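PDB 4QO6: adenylate cyclase-like protein from Chlamydia trachomatis, which serves as a structural protein of the inner membrane ring of the chlamydial type III secretion system, this chain being a run of three domains from its periplasmic region. Local coordinates for residues I9-D14 against L58-S63; S151-V156 against R180-E185. All coordinates share one frame; numbering follows the deposited sequence.

Contact 1 of 2, residues I9-D14 against L58-S63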
# COMPACT_ATOMS: atom_id res chain seq x y z
N ILE A 9 17.60 9.75 -39.97
CA ILE A 9 16.90 10.66 -39.00
C ILE A 9 15.39 10.42 -38.95
O ILE A 9 14.78 10.49 -37.88
CB ILE A 9 17.11 12.16 -39.26
CG1 ILE A 9 18.46 12.47 -39.94
CG2 ILE A 9 16.94 12.94 -37.94
CD1 ILE A 9 18.54 13.88 -40.53
N ASP A 10 14.79 10.18 -40.12
CA ASP A 10 13.41 9.68 -40.21
C ASP A 10 13.32 8.32 -39.51
O ASP A 10 12.28 7.98 -38.95
CB ASP A 10 12.91 9.58 -41.67
CG ASP A 10 13.36 8.30 -42.38
OD1 ASP A 10 14.56 8.17 -42.69
OD2 ASP A 10 12.51 7.45 -42.67
N LEU A 11 14.43 7.58 -39.53
CA LEU A 11 14.57 6.36 -38.75
C LEU A 11 14.38 6.57 -37.24
O LEU A 11 13.68 5.81 -36.59
CB LEU A 11 15.93 5.72 -38.98
CG LEU A 11 15.79 4.63 -40.03
CD1 LEU A 11 15.28 5.18 -41.37
CD2 LEU A 11 17.11 3.87 -40.16
N ILE A 12 15.02 7.60 -36.71
CA ILE A 12 14.92 7.93 -35.30
C ILE A 12 13.49 8.29 -34.98
O ILE A 12 12.94 7.71 -34.03
CB ILE A 12 15.97 8.99 -34.86
CG1 ILE A 12 17.40 8.43 -35.04
CG2 ILE A 12 15.83 9.38 -33.40
CD1 ILE A 12 17.62 7.00 -34.58
N HIS A 13 12.88 9.18 -35.80
CA HIS A 13 11.51 9.58 -35.59
C HIS A 13 10.53 8.39 -35.66
O HIS A 13 9.59 8.31 -34.87
CB HIS A 13 11.13 10.72 -36.55
CG HIS A 13 11.65 12.06 -36.11
ND1 HIS A 13 12.86 12.57 -36.53
CD2 HIS A 13 11.14 12.98 -35.26
CE1 HIS A 13 13.07 13.74 -35.96
NE2 HIS A 13 12.03 14.02 -35.19
N ASP A 14 10.76 7.46 -36.59
CA ASP A 14 9.94 6.26 -36.69
C ASP A 14 10.05 5.33 -35.43
O ASP A 14 9.05 4.87 -34.91
CB ASP A 14 10.32 5.43 -37.97
CG ASP A 14 9.82 6.08 -39.32
OD1 ASP A 14 9.30 7.22 -39.32
OD2 ASP A 14 9.95 5.41 -40.36
N LEU A 58 8.84 -2.18 -38.56
CA LEU A 58 9.60 -1.12 -39.16
C LEU A 58 10.51 -1.80 -40.17
O LEU A 58 11.19 -2.77 -39.83
CB LEU A 58 10.38 -0.34 -38.11
CG LEU A 58 9.55 0.32 -37.05
CD1 LEU A 58 10.43 0.79 -35.91
CD2 LEU A 58 8.78 1.51 -37.63
N SER A 59 10.45 -1.39 -41.42
CA SER A 59 11.15 -2.17 -42.49
C SER A 59 12.67 -2.14 -42.36
O SER A 59 13.33 -3.08 -42.77
CB SER A 59 10.76 -1.67 -43.89
OG SER A 59 10.85 -0.25 -43.96
N PHE A 60 13.21 -1.08 -41.74
CA PHE A 60 14.68 -0.96 -41.53
C PHE A 60 15.25 -1.75 -40.31
O PHE A 60 16.46 -1.80 -40.09
CB PHE A 60 15.08 0.52 -41.45
CG PHE A 60 14.30 1.31 -40.42
CD1 PHE A 60 14.70 1.31 -39.10
CD2 PHE A 60 13.20 2.05 -40.77
CE1 PHE A 60 14.00 2.03 -38.15
CE2 PHE A 60 12.48 2.75 -39.83
CZ PHE A 60 12.88 2.76 -38.52
N VAL A 61 14.36 -2.37 -39.53
CA VAL A 61 14.74 -3.13 -38.36
C VAL A 61 14.73 -4.59 -38.77
O VAL A 61 13.66 -5.14 -39.13
CB VAL A 61 13.81 -2.86 -37.15
CG1 VAL A 61 14.06 -3.86 -36.04
CG2 VAL A 61 14.01 -1.43 -36.63
N LYS A 62 15.92 -5.18 -38.73
CA LYS A 62 16.15 -6.55 -39.15
C LYS A 62 16.12 -7.46 -37.99
O LYS A 62 15.62 -8.60 -38.13
CB LYS A 62 17.51 -6.69 -39.82
CG LYS A 62 17.71 -5.76 -41.01
CD LYS A 62 16.64 -6.00 -42.07
CE LYS A 62 16.61 -4.88 -43.10
NZ LYS A 62 15.25 -4.82 -43.68
N SER A 63 16.65 -7.02 -36.84
CA SER A 63 16.48 -7.81 -35.63
C SER A 63 16.24 -6.97 -34.37
O SER A 63 16.57 -5.77 -34.34
CB SER A 63 17.69 -8.71 -35.42
OG SER A 63 18.79 -7.95 -35.02

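Contact 2 of 2, residues S151-V156 against R180-E185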
# COMPACT_ATOMS: atom_id res chain seq x y z
N SER A 151 -7.77 14.92 23.31
CA SER A 151 -9.16 15.27 23.33
C SER A 151 -9.83 15.15 24.71
O SER A 151 -10.96 15.54 24.84
CB SER A 151 -9.90 14.42 22.30
OG SER A 151 -10.00 15.13 21.08
N GLY A 152 -9.14 14.65 25.71
CA GLY A 152 -9.70 14.43 27.03
C GLY A 152 -10.18 12.99 27.31
O GLY A 152 -11.01 12.80 28.22
N PHE A 153 -9.65 11.99 26.58
CA PHE A 153 -10.16 10.62 26.63
C PHE A 153 -9.08 9.60 26.88
O PHE A 153 -9.00 8.57 26.20
CB PHE A 153 -10.95 10.31 25.35
CG PHE A 153 -12.27 11.06 25.25
CD1 PHE A 153 -13.28 10.86 26.18
CD2 PHE A 153 -12.53 11.94 24.18
CE1 PHE A 153 -14.51 11.56 26.08
CE2 PHE A 153 -13.74 12.64 24.07
CZ PHE A 153 -14.75 12.42 25.02
N ALA A 154 -8.30 9.82 27.93
CA ALA A 154 -7.15 8.97 28.23
C ALA A 154 -7.17 7.61 28.99
O ALA A 154 -6.21 6.89 28.78
CB ALA A 154 -6.08 9.85 28.88
N ASN A 155 -8.10 7.14 29.85
CA ASN A 155 -9.56 7.11 29.77
C ASN A 155 -9.98 5.93 28.79
O ASN A 155 -10.04 4.76 29.20
CB ASN A 155 -10.13 8.49 29.47
CG ASN A 155 -11.57 8.64 29.88
OD1 ASN A 155 -12.17 7.70 30.41
ND2 ASN A 155 -12.15 9.81 29.62
N VAL A 156 -10.21 6.23 27.51
CA VAL A 156 -10.48 5.24 26.46
C VAL A 156 -9.21 4.61 25.89
O VAL A 156 -8.22 5.32 25.56
CB VAL A 156 -11.24 5.90 25.32
CG1 VAL A 156 -11.52 4.93 24.17
CG2 VAL A 156 -12.51 6.51 25.87
N ARG A 180 -18.38 11.16 20.03
CA ARG A 180 -18.82 10.90 18.66
C ARG A 180 -17.98 11.66 17.62
O ARG A 180 -17.66 11.15 16.55
CB ARG A 180 -20.27 11.33 18.55
CG ARG A 180 -20.94 11.08 17.21
CD ARG A 180 -22.46 10.95 17.36
NE ARG A 180 -22.83 10.04 18.47
CZ ARG A 180 -23.52 10.38 19.57
NH1 ARG A 180 -23.97 11.62 19.76
NH2 ARG A 180 -23.77 9.46 20.51
N THR A 181 -17.65 12.90 17.95
CA THR A 181 -16.81 13.75 17.12
C THR A 181 -15.37 13.20 17.10
O THR A 181 -14.79 13.03 16.03
CB THR A 181 -16.88 15.21 17.64
OG1 THR A 181 -18.20 15.71 17.36
CG2 THR A 181 -15.83 16.13 17.02
N VAL A 182 -14.82 12.91 18.27
CA VAL A 182 -13.50 12.33 18.34
C VAL A 182 -13.42 11.01 17.55
O VAL A 182 -12.39 10.73 16.92
CB VAL A 182 -13.09 12.09 19.79
CG1 VAL A 182 -11.86 11.19 19.89
CG2 VAL A 182 -12.83 13.42 20.47
N VAL A 183 -14.47 10.20 17.59
CA VAL A 183 -14.46 8.96 16.82
C VAL A 183 -14.48 9.22 15.31
O VAL A 183 -13.76 8.56 14.59
CB VAL A 183 -15.56 8.00 17.28
CG1 VAL A 183 -15.74 6.84 16.31
CG2 VAL A 183 -15.20 7.46 18.67
N GLN A 184 -15.28 10.16 14.83
CA GLN A 184 -15.25 10.51 13.40
C GLN A 184 -13.83 10.80 12.92
O GLN A 184 -13.39 10.29 11.89
CB GLN A 184 -16.12 11.74 13.12
CG GLN A 184 -17.60 11.43 13.02
CD GLN A 184 -17.86 10.32 12.02
OE1 GLN A 184 -17.33 10.33 10.91
NE2 GLN A 184 -18.67 9.34 12.42
N GLU A 185 -13.12 11.59 13.70
CA GLU A 185 -11.78 12.04 13.36
C GLU A 185 -10.75 10.90 13.37
O GLU A 185 -9.83 10.89 12.55
CB GLU A 185 -11.36 13.19 14.30
CG GLU A 185 -12.25 14.43 14.17
CD GLU A 185 -12.03 15.48 15.26
OE1 GLU A 185 -11.17 15.30 16.15
OE2 GLU A 185 -12.75 16.51 15.21

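Contact 1 of 2, residues I9-D14 against L58-S63
Phe60 reaches across to Leu11 and Asp14 and places its ring against the first turns of helix 10-19. It is the third residue of a type I beta turn running from Leu58 to Val61, closed by the bond from Val61 N to Leu58 O. At its base the Phe60 CB is only loosely met, with Leu11 CD2 4.1 Å away. The next atom, CG, lies between the backbone N and the carbonyl carbon (chi1 54°), a rotamer that stands the ring up from the turn and presents a face to Leu11; this CG packs against both CG and CD2 of the leucine. Along the near half of the ring CD1 lies 3.6 Å from Leu11 CG, while CD2 faces Leu11 CD1 at 3.8 Å. The branch point of the leucine thus sits over the middle of the ring: Leu11 CG is 3.5 Å from the centroid of Phe60 and just 4° off the normal, a CH-pi contact, with its two methyls spread over different sides of the same face. Leu58 CB lies over the opposite face, toward the rim, so the aromatic plane is held between two leucines. Farther out, oxygens join the contact. CE1 still has Leu11 CG over it, with the carbonyl O of Leu11 a little more distant. Phe60 CE2 has Asp14 OD2 at its edge, 3.7 Å away, with carboxylate and ring planes 30° apart. The tip atom CZ meets Leu11 O at 3.7 Å and, in the ring plane, Asp14 CB. No hydrogen bond crosses here; shape and dispersion do the joining. In the N-terminal domain of the chain, where 58-63 belongs to the CdsD PD1 family region, the contact joins the start of helix 10-19 to the connection between helix 45-56 and strand 63-70.

Contact 2 of 2, residues S151-V156 against R180-E185
Ser151 and Val182 bring their CA atoms to 7.2 Å of each other where the chain, having just left helix 137-150, passes alongside helix 176-187. The setting is the BON domain, an alpha-beta-beta-alpha-beta fold in which these two helices accompany a three-stranded sheet. Helix 137-150 is ended by a Schellman motif: Gly152, the first residue to leave the helical conformation, takes a positive phi of 97°, and two backbone bonds run back into the last helical turn. After Gly152 the chain continues into Phe153, whose side chain starts out toward helix 176-187, and a bond from Val156 N to Phe153 O, 2.9 Å long, tightens the loop before strand 157-161 begins. The Phe153 ring, with CG anti to the carbonyl carbon (chi1 -70°), points inward and is buried. It meets Phe179 edge-to-face and rests on Ile171 of strand 164-172, so that it bridges loop, helix and sheet. What it offers to Val182 is an edge: the methyl CG2 of Val182 lies near the ring plane, 3.8 Å from Phe153 CE2 and slightly farther from CD2. Val182, buried as well, carries the helix side of this contact through that one branch, and its side chain also touches Leu148 of helix 137-150. Because CG1 is anti to the backbone N (chi1 167°), CG2 is left on the N side, anti to the carbonyl carbon, and it is this methyl that enters the angle between serine and phenylalanine. There it also packs on the CB of Ser151. No hydrogen bond joins the segments, and a polar oxygen instead packs on a methyl: Val182 CG2 ends 3.4 Å from Ser151 OG.

How the contacts relate
Contacts 1 and 2 lie in different domains, on opposite sides of the chain's centre, with their nearest atoms about 51 Å apart, so neither supports the other directly. Both domains share the helix, strand pair, helix, strand order, the first with an extra short strand, 41-42, before its second helix; each contact ties the first helix of that order, or the turn just after it, to the second helix or its exit. Contact 1 is a surface contact, in which a phenylalanine lies face-on to a leucine and has a carboxylate at its edge. Contact 2 is smaller and mostly buried, and its phenylalanine gives an edge to a single methyl. Neither is bridged by hydrogen bonds.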